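Local coordinates for RING finger protein unkempt homolog (Mus musculus, PDB 5ELK) that binds specific RNA sequences through clustered CCCH zinc fingers and represses translation, controlling the early morphology of cortical neurons in the embryo, at residues P2-T7 with G109-F114; R41-S44 with K49-S52; G68-G73 with Y78-T83. All blocks are in the same frame, centred on the assembly; numbering follows the deposited sequence.

How the contacts relate
Three CCCH fingers of Unkempt share one compact RNA-bound unit. Contact 1 joins segments about 100 residues apart, setting residues 2-7 against the last finger of the construct. Contact 2 ties residues 41-44 to the next finger, and contact 3 is that finger's own zinc site; their centres lie about 18 Å and 24 Å from that of contact 1, on the other side of the chain's centre. Contacts 2 and 3 touch, with centres about 9 Å apart: Arg43 NH2 probably donates a hydrogen bond to Tyr78 O at 2.7 Å. Nucleotide G5 of chain B bridges contacts 1 and 3: its base bonds to Phe111 O and its sugar lies against Arg82.

Contact 1 of 3, residues P2-T7 with G109-F114; sequences PRWQET and GPFCAF. With ZN (zinc ion), chain E; nucleotides of chain B.
Trp4 and Phe111 meet as an offset edge-to-face pair: the edge of the phenylalanine points toward the face of the indole's five-membered ring, with centroids 5.8 Å apart and planes at 80°. The nearest atom of the tryptophan is its CB, as Trp4 CB lies 3.9 Å from Phe111 CZ at the edge of the phenyl ring. Phe111 sets its CG anti to its own carbonyl carbon (chi1 -60°), a placement that carries the ring's far end toward the indole. Pro110 sits against one face of the Phe111 ring, and its CB and CG also brush the amide oxygen of Gln5. Beyond the pair, Pro33 touches both aromatic side chains, while Tyr9 packs edge-to-face with Trp4. Broad rings suit this surface seam, which no hydrogen bond crosses.

The same loop then turns to RNA. Phe111 O accepts a hydrogen bond from N1 of G5 of chain B at 3.0 Å, Ala113 N donates to O6 of that base at 2.8 Å, and Ala113 O accepts from N3 of U3 of chain B at 3.0 Å. Phe114 slides between U3 and A4 of chain B, one base over each face; its backbone N donates to Cys112 SG. Cys112 SG binds zinc at 2.4 Å, and Cys97, Cys106 and His116 complete the coordination: a CCCH finger reading bases through backbone groups and an intercalated aromatic ring.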
# COMPACT_ATOMS: atom_id res chain seq x y z
N PRO A 2 14.25 -6.89 3.77
CA PRO A 2 15.54 -6.93 3.07
C PRO A 2 15.51 -6.28 1.68
O PRO A 2 16.26 -5.31 1.46
CB PRO A 2 15.82 -8.43 2.97
CG PRO A 2 15.25 -8.97 4.24
CD PRO A 2 14.02 -8.12 4.55
N ARG A 3 14.69 -6.77 0.76
CA ARG A 3 14.73 -6.30 -0.63
C ARG A 3 13.80 -5.11 -0.93
O ARG A 3 13.24 -5.04 -2.02
CB ARG A 3 14.42 -7.44 -1.61
CG ARG A 3 15.52 -8.49 -1.78
CD ARG A 3 15.36 -9.25 -3.12
NE ARG A 3 16.37 -10.30 -3.31
CZ ARG A 3 16.61 -10.93 -4.46
NH1 ARG A 3 15.94 -10.62 -5.56
NH2 ARG A 3 17.55 -11.87 -4.52
N TRP A 4 13.65 -4.18 0.01
CA TRP A 4 12.69 -3.09 -0.15
C TRP A 4 12.99 -2.16 -1.33
O TRP A 4 12.13 -1.38 -1.75
CB TRP A 4 12.56 -2.27 1.15
CG TRP A 4 11.88 -3.00 2.27
CD1 TRP A 4 12.37 -3.23 3.52
CD2 TRP A 4 10.58 -3.61 2.24
NE1 TRP A 4 11.46 -3.94 4.27
CE2 TRP A 4 10.35 -4.19 3.50
CE3 TRP A 4 9.59 -3.73 1.26
CZ2 TRP A 4 9.17 -4.88 3.81
CZ3 TRP A 4 8.41 -4.40 1.57
CH2 TRP A 4 8.22 -4.97 2.84
N GLN A 5 14.21 -2.23 -1.86
CA GLN A 5 14.62 -1.27 -2.86
C GLN A 5 14.13 -1.65 -4.25
O GLN A 5 14.29 -0.89 -5.21
CB GLN A 5 16.14 -1.12 -2.85
CG GLN A 5 16.63 0.24 -3.31
CD GLN A 5 16.21 1.36 -2.37
OE1 GLN A 5 15.78 1.12 -1.24
NE2 GLN A 5 16.34 2.60 -2.84
N GLU A 6 13.53 -2.84 -4.36
CA GLU A 6 12.99 -3.31 -5.63
C GLU A 6 11.47 -3.37 -5.60
O GLU A 6 10.87 -3.86 -4.65
CB GLU A 6 13.55 -4.68 -6.02
CG GLU A 6 14.16 -5.46 -4.86
CD GLU A 6 15.64 -5.74 -5.08
OE1 GLU A 6 16.31 -6.20 -4.12
OE2 GLU A 6 16.13 -5.51 -6.21
N THR A 7 10.86 -2.89 -6.68
CA THR A 7 9.42 -2.75 -6.75
C THR A 7 8.67 -4.09 -6.66
O THR A 7 7.57 -4.16 -6.11
CB THR A 7 9.03 -1.98 -8.02
OG1 THR A 7 9.50 -2.69 -9.17
CG2 THR A 7 9.68 -0.60 -7.99
N GLY A 109 9.84 8.02 -2.18
CA GLY A 109 10.95 7.24 -2.69
C GLY A 109 10.57 5.83 -3.08
O GLY A 109 9.68 5.64 -3.90
N PRO A 110 11.22 4.82 -2.49
CA PRO A 110 10.97 3.42 -2.88
C PRO A 110 9.60 2.88 -2.47
O PRO A 110 9.29 1.74 -2.79
CB PRO A 110 12.08 2.65 -2.17
CG PRO A 110 12.38 3.48 -0.95
CD PRO A 110 12.16 4.91 -1.36
N PHE A 111 8.80 3.69 -1.78
CA PHE A 111 7.50 3.25 -1.30
C PHE A 111 6.39 4.09 -1.89
O PHE A 111 5.24 4.03 -1.45
CB PHE A 111 7.46 3.29 0.23
CG PHE A 111 8.49 2.41 0.88
CD1 PHE A 111 8.72 1.14 0.41
CD2 PHE A 111 9.24 2.87 1.94
CE1 PHE A 111 9.68 0.33 1.00
CE2 PHE A 111 10.19 2.07 2.53
CZ PHE A 111 10.41 0.80 2.05
N CYS A 112 6.74 4.87 -2.92
CA CYS A 112 5.73 5.54 -3.71
C CYS A 112 4.97 4.47 -4.47
O CYS A 112 5.57 3.53 -4.99
CB CYS A 112 6.38 6.51 -4.70
SG CYS A 112 5.18 7.56 -5.59
N ALA A 113 3.65 4.62 -4.55
CA ALA A 113 2.79 3.65 -5.24
C ALA A 113 2.57 4.06 -6.70
O ALA A 113 1.87 3.38 -7.44
CB ALA A 113 1.44 3.52 -4.54
N PHE A 114 3.18 5.18 -7.08
CA PHE A 114 3.07 5.72 -8.44
C PHE A 114 4.34 5.53 -9.24
O PHE A 114 5.42 5.27 -8.70
CB PHE A 114 2.69 7.19 -8.37
CG PHE A 114 1.35 7.42 -7.76
CD1 PHE A 114 1.20 7.52 -6.39
CD2 PHE A 114 0.22 7.51 -8.55
CE1 PHE A 114 -0.04 7.72 -5.82
CE2 PHE A 114 -1.02 7.70 -7.98
CZ PHE A 114 -1.15 7.81 -6.62
ZN ZN E . 6.78 9.16 -6.36
P U B 3 -8.23 4.95 -9.38
OP1 U B 3 -8.06 6.37 -9.78
OP2 U B 3 -8.23 3.86 -10.40
O5' U B 3 -7.07 4.63 -8.34
C5' U B 3 -7.37 4.02 -7.09
C4' U B 3 -6.47 4.56 -6.01
O4' U B 3 -5.11 4.13 -6.26
C3' U B 3 -6.43 6.09 -5.94
O3' U B 3 -6.20 6.48 -4.58
C2' U B 3 -5.19 6.41 -6.78
O2' U B 3 -4.62 7.67 -6.53
C1' U B 3 -4.26 5.26 -6.38
N1 U B 3 -3.20 4.97 -7.36
C2 U B 3 -1.93 4.64 -6.87
O2 U B 3 -1.66 4.58 -5.68
N3 U B 3 -0.97 4.39 -7.83
C4 U B 3 -1.13 4.44 -9.20
O4 U B 3 -0.17 4.19 -9.93
C5 U B 3 -2.46 4.78 -9.61
C6 U B 3 -3.42 5.03 -8.71
P A B 4 -6.68 7.92 -4.05
OP1 A B 4 -7.40 7.74 -2.76
OP2 A B 4 -7.35 8.58 -5.20
O5' A B 4 -5.34 8.73 -3.76
C5' A B 4 -4.46 8.33 -2.72
C4' A B 4 -3.38 9.35 -2.43
O4' A B 4 -2.48 9.48 -3.57
C3' A B 4 -3.86 10.77 -2.11
O3' A B 4 -2.88 11.33 -1.24
C2' A B 4 -3.72 11.47 -3.46
O2' A B 4 -3.65 12.88 -3.38
C1' A B 4 -2.42 10.85 -3.96
N9 A B 4 -2.23 10.89 -5.41
C8 A B 4 -3.16 10.68 -6.39
N7 A B 4 -2.67 10.73 -7.61
C5 A B 4 -1.31 10.97 -7.42
C6 A B 4 -0.25 11.12 -8.34
N6 A B 4 -0.40 11.05 -9.66
N1 A B 4 0.99 11.34 -7.83
C2 A B 4 1.13 11.40 -6.49
N3 A B 4 0.21 11.27 -5.53
C4 A B 4 -1.02 11.05 -6.07
P G B 5 -3.27 12.06 0.13
OP1 G B 5 -4.75 12.26 0.22
OP2 G B 5 -2.38 13.24 0.25
O5' G B 5 -2.78 11.03 1.24
C5' G B 5 -3.64 10.01 1.73
C4' G B 5 -2.87 8.92 2.44
O4' G B 5 -2.22 8.07 1.46
C3' G B 5 -1.77 9.41 3.39
O3' G B 5 -1.70 8.54 4.53
C2' G B 5 -0.51 9.24 2.55
O2' G B 5 0.68 9.07 3.30
C1' G B 5 -0.84 8.00 1.72
N9 G B 5 -0.12 7.93 0.44
C8 G B 5 -0.28 8.76 -0.64
N7 G B 5 0.49 8.45 -1.64
C5 G B 5 1.20 7.34 -1.19
C6 G B 5 2.20 6.56 -1.84
O6 G B 5 2.66 6.70 -2.97
N1 G B 5 2.67 5.54 -1.03
C2 G B 5 2.22 5.28 0.24
N2 G B 5 2.79 4.24 0.86
N3 G B 5 1.30 6.00 0.86
C4 G B 5 0.83 7.01 0.09

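Contact 2 of 3, residues R41-S44 with K49-S52; sequences RRRS and KYRS
Tyr50 projects its ring from between its own backbone N and carbonyl carbon (chi1 50°), and Arg43, bent at chi3 (-69°), folds its guanidinium back over one face of that ring. The two planes are nearly parallel, 3° apart, with centres separated by 4.5 Å. This is an off-centre cation-pi stack, in which Arg43 NH2 rides over the rim of the ring, 3.9 Å from Tyr50 CG. At the far end of the ring, Tyr50 OH donates a short 2.6 Å hydrogen bond to Arg43 O, in the carbonyl plane. Tyr50 thus holds Arg43 by both its guanidinium and its backbone carbonyl, and a tyrosine suits the place because it offers a flat face and a polar tip together.

The contact ties the linker at 41-44 to the start of the CCCH finger whose zinc site includes Cys76. Arg43 reaches into that finger: its NH2 is hydrogen-bonded to Tyr78 O and salt-bridged to Glu84, and NH1 bonds to Cys76 O and Asp74 O, which fixes the rotation of the stacked group. A water donates to Tyr50 OH at 2.8 Å and accepts from Arg42 NE at 3.0 Å. Arg42 NH2 bonds to Leu11 O and its NH1 to Tyr14 O.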
# COMPACT_ATOMS: atom_id res chain seq x y z
N ARG A 41 -2.88 -1.81 7.40
CA ARG A 41 -2.57 -3.19 7.09
C ARG A 41 -2.89 -3.53 5.65
O ARG A 41 -3.76 -2.91 5.02
CB ARG A 41 -3.36 -4.12 8.02
CG ARG A 41 -3.09 -5.59 7.80
CD ARG A 41 -3.64 -6.40 8.95
NE ARG A 41 -4.56 -7.43 8.50
CZ ARG A 41 -4.18 -8.62 8.05
NH1 ARG A 41 -2.90 -8.94 7.99
NH2 ARG A 41 -5.10 -9.50 7.67
N ARG A 42 -2.18 -4.52 5.13
CA ARG A 42 -2.36 -4.97 3.76
C ARG A 42 -2.30 -6.49 3.71
O ARG A 42 -1.31 -7.09 4.13
CB ARG A 42 -1.28 -4.35 2.87
CG ARG A 42 -1.21 -4.90 1.47
CD ARG A 42 -0.54 -3.90 0.55
NE ARG A 42 -0.42 -4.40 -0.82
CZ ARG A 42 0.62 -5.08 -1.28
NH1 ARG A 42 1.64 -5.36 -0.49
NH2 ARG A 42 0.64 -5.49 -2.54
N ARG A 43 -3.36 -7.12 3.23
CA ARG A 43 -3.31 -8.54 2.95
C ARG A 43 -2.42 -8.78 1.74
O ARG A 43 -2.56 -8.11 0.71
CB ARG A 43 -4.72 -9.09 2.71
CG ARG A 43 -5.63 -8.98 3.92
CD ARG A 43 -7.09 -9.18 3.54
NE ARG A 43 -7.59 -8.08 2.73
CZ ARG A 43 -8.74 -8.10 2.06
NH1 ARG A 43 -9.52 -9.17 2.09
NH2 ARG A 43 -9.11 -7.05 1.35
N SER A 44 -1.48 -9.70 1.87
CA SER A 44 -0.61 -10.04 0.77
C SER A 44 -1.47 -10.56 -0.38
O SER A 44 -2.24 -11.50 -0.20
CB SER A 44 0.39 -11.11 1.20
OG SER A 44 1.31 -11.36 0.15
N LYS A 49 -6.82 -13.09 -2.72
CA LYS A 49 -7.13 -12.54 -4.03
C LYS A 49 -8.30 -11.60 -3.89
O LYS A 49 -9.43 -12.03 -3.61
CB LYS A 49 -7.46 -13.66 -5.01
CG LYS A 49 -6.48 -13.77 -6.17
CD LYS A 49 -5.49 -14.91 -6.00
CE LYS A 49 -4.07 -14.43 -5.69
NZ LYS A 49 -3.36 -13.88 -6.89
N TYR A 50 -8.04 -10.31 -4.05
CA TYR A 50 -9.09 -9.32 -4.00
C TYR A 50 -8.95 -8.32 -5.13
O TYR A 50 -7.86 -8.12 -5.67
CB TYR A 50 -9.10 -8.60 -2.65
CG TYR A 50 -7.74 -8.08 -2.19
CD1 TYR A 50 -7.31 -6.80 -2.52
CD2 TYR A 50 -6.91 -8.86 -1.41
CE1 TYR A 50 -6.10 -6.33 -2.09
CE2 TYR A 50 -5.69 -8.39 -0.98
CZ TYR A 50 -5.28 -7.13 -1.33
OH TYR A 50 -4.06 -6.67 -0.89
N ARG A 51 -10.07 -7.70 -5.49
CA ARG A 51 -10.13 -6.74 -6.57
C ARG A 51 -9.58 -5.38 -6.13
O ARG A 51 -9.48 -5.10 -4.93
CB ARG A 51 -11.59 -6.62 -7.07
CG ARG A 51 -12.00 -7.56 -8.22
CD ARG A 51 -11.30 -8.93 -8.21
NE ARG A 51 -12.21 -10.03 -7.95
CZ ARG A 51 -11.84 -11.23 -7.50
NH1 ARG A 51 -10.57 -11.51 -7.25
NH2 ARG A 51 -12.75 -12.16 -7.29
N SER A 52 -9.21 -4.55 -7.10
CA SER A 52 -8.69 -3.21 -6.82
C SER A 52 -9.73 -2.32 -6.15
O SER A 52 -9.39 -1.40 -5.41
CB SER A 52 -8.20 -2.54 -8.10
OG SER A 52 -9.24 -2.46 -9.06
O HOH W 1 -2.81 -4.73 -2.53

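Contact 3 of 3, residues G68-G73 with Y78-T83; sequences GKCENG and YCHTRT. With ZN (zinc ion), chain D; nucleotides of chain B.
Cys70 and His80 come together on one zinc ion, the sulfur SG at 2.4 Å and the ring nitrogen NE2 at 2.1 Å from the metal. Shared coordination draws Cys70 SG to 3.5 Å from His80 NE2, an oblique approach to the imidazole. With SG anti to the backbone N (chi1 -179°), the cysteine reaches across toward the histidine. His80 CE1 lies 3.2 Å from Gly73 O, which sits at the ring edge near its plane.

Cys55 and Cys76 complete the site, making it a CCCH finger, in which a zinc ion held by three cysteines and a histidine does much of the work of a hydrophobic core. Asn72 N donates to Cys70 SG at 3.6 Å, which probably tempers the negative charge on the sulfur. Gly73 N bonds to Cys70 O at 3.3 Å, closing a type I turn, and its positive phi (68°) suits glycine.

Away from this buried metal, the outer side, with Lys69 and Glu71, is exposed in the complex, and charged residues suit it. Thr81 is the N-cap of helix 82-86, its OG1 bonding to Glu84 N. Arg82 then leaves the zinc behind, its CD 3.2 Å from O4' of G5 of chain B and its guanidinium face against C5' of that sugar.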
# COMPACT_ATOMS: atom_id res chain seq x y z
N GLY A 68 -12.67 -3.90 10.22
CA GLY A 68 -13.67 -4.66 10.96
C GLY A 68 -14.95 -3.91 10.66
O GLY A 68 -14.88 -2.75 10.33
N LYS A 69 -16.11 -4.54 10.78
CA LYS A 69 -17.39 -3.95 10.35
C LYS A 69 -17.62 -4.25 8.88
O LYS A 69 -18.64 -3.85 8.31
CB LYS A 69 -17.51 -2.43 10.61
CG LYS A 69 -17.25 -2.03 12.05
CD LYS A 69 -17.40 -0.53 12.28
CE LYS A 69 -17.53 -0.21 13.77
NZ LYS A 69 -18.78 -0.77 14.37
N CYS A 70 -16.66 -4.92 8.26
CA CYS A 70 -16.98 -5.76 7.13
C CYS A 70 -17.05 -7.19 7.63
O CYS A 70 -16.06 -7.73 8.11
CB CYS A 70 -15.98 -5.66 5.99
SG CYS A 70 -16.50 -6.72 4.63
N GLU A 71 -18.24 -7.77 7.55
CA GLU A 71 -18.52 -9.08 8.10
C GLU A 71 -17.81 -10.19 7.33
O GLU A 71 -17.79 -11.34 7.76
CB GLU A 71 -20.02 -9.30 8.06
CG GLU A 71 -20.79 -8.29 8.91
CD GLU A 71 -20.67 -8.55 10.40
OE1 GLU A 71 -20.33 -9.69 10.78
OE2 GLU A 71 -20.92 -7.61 11.17
N ASN A 72 -17.21 -9.83 6.19
CA ASN A 72 -16.53 -10.80 5.34
C ASN A 72 -15.15 -11.14 5.89
O ASN A 72 -14.65 -12.25 5.69
CB ASN A 72 -16.41 -10.26 3.92
CG ASN A 72 -17.73 -10.29 3.18
OD1 ASN A 72 -18.50 -11.24 3.28
ND2 ASN A 72 -17.99 -9.23 2.41
N GLY A 73 -14.55 -10.20 6.60
CA GLY A 73 -13.21 -10.38 7.13
C GLY A 73 -12.18 -10.43 6.01
O GLY A 73 -12.37 -9.85 4.95
N TYR A 78 -12.61 -7.43 -1.95
CA TYR A 78 -12.52 -6.00 -2.18
C TYR A 78 -11.44 -5.46 -1.26
O TYR A 78 -11.10 -6.11 -0.27
CB TYR A 78 -13.86 -5.34 -1.84
CG TYR A 78 -14.97 -5.66 -2.81
CD1 TYR A 78 -15.72 -6.83 -2.70
CD2 TYR A 78 -15.28 -4.79 -3.84
CE1 TYR A 78 -16.74 -7.11 -3.59
CE2 TYR A 78 -16.30 -5.06 -4.73
CZ TYR A 78 -17.03 -6.23 -4.60
OH TYR A 78 -18.04 -6.50 -5.48
N CYS A 79 -10.91 -4.28 -1.57
CA CYS A 79 -9.88 -3.68 -0.74
C CYS A 79 -10.46 -3.14 0.57
O CYS A 79 -11.55 -2.59 0.58
CB CYS A 79 -9.18 -2.55 -1.49
SG CYS A 79 -8.20 -3.12 -2.89
N HIS A 80 -9.70 -3.31 1.65
CA HIS A 80 -10.12 -2.90 2.99
C HIS A 80 -9.29 -1.74 3.54
O HIS A 80 -9.61 -1.18 4.60
CB HIS A 80 -10.03 -4.09 3.95
CG HIS A 80 -11.23 -4.97 3.95
ND1 HIS A 80 -11.30 -6.14 4.66
CD2 HIS A 80 -12.43 -4.85 3.31
CE1 HIS A 80 -12.48 -6.71 4.45
NE2 HIS A 80 -13.18 -5.95 3.64
N THR A 81 -8.22 -1.38 2.85
CA THR A 81 -7.43 -0.20 3.21
C THR A 81 -6.87 0.46 1.98
O THR A 81 -6.74 -0.15 0.92
CB THR A 81 -6.24 -0.55 4.10
OG1 THR A 81 -5.28 -1.29 3.34
CG2 THR A 81 -6.66 -1.36 5.30
N ARG A 82 -6.53 1.74 2.14
CA ARG A 82 -6.04 2.54 1.04
C ARG A 82 -4.73 1.93 0.57
O ARG A 82 -4.42 1.90 -0.63
CB ARG A 82 -5.81 3.97 1.52
CG ARG A 82 -5.08 4.87 0.53
CD ARG A 82 -4.88 6.26 1.12
NE ARG A 82 -6.15 6.99 1.24
CZ ARG A 82 -6.66 7.45 2.38
NH1 ARG A 82 -6.04 7.28 3.54
NH2 ARG A 82 -7.82 8.09 2.36
N THR A 83 -3.97 1.40 1.52
CA THR A 83 -2.73 0.75 1.17
C THR A 83 -2.97 -0.46 0.28
O THR A 83 -2.21 -0.70 -0.66
CB THR A 83 -1.95 0.33 2.41
OG1 THR A 83 -1.80 1.46 3.27
CG2 THR A 83 -0.59 -0.20 2.00
ZN ZN D . -15.04 -6.20 2.80
P G B 5 -3.27 12.06 0.13
OP1 G B 5 -4.75 12.26 0.22
OP2 G B 5 -2.38 13.24 0.25
O5' G B 5 -2.78 11.03 1.24
C5' G B 5 -3.64 10.01 1.73
C4' G B 5 -2.87 8.92 2.44
O4' G B 5 -2.22 8.07 1.46
C3' G B 5 -1.77 9.41 3.39
O3' G B 5 -1.70 8.54 4.53
C2' G B 5 -0.51 9.24 2.55
O2' G B 5 0.68 9.07 3.30
C1' G B 5 -0.84 8.00 1.72
N9 G B 5 -0.12 7.93 0.44
C8 G B 5 -0.28 8.76 -0.64
N7 G B 5 0.49 8.45 -1.64
C5 G B 5 1.20 7.34 -1.19
C6 G B 5 2.20 6.56 -1.84
O6 G B 5 2.66 6.70 -2.97
N1 G B 5 2.67 5.54 -1.03
C2 G B 5 2.22 5.28 0.24
N2 G B 5 2.79 4.24 0.86
N3 G B 5 1.30 6.00 0.86
C4 G B 5 0.83 7.01 0.09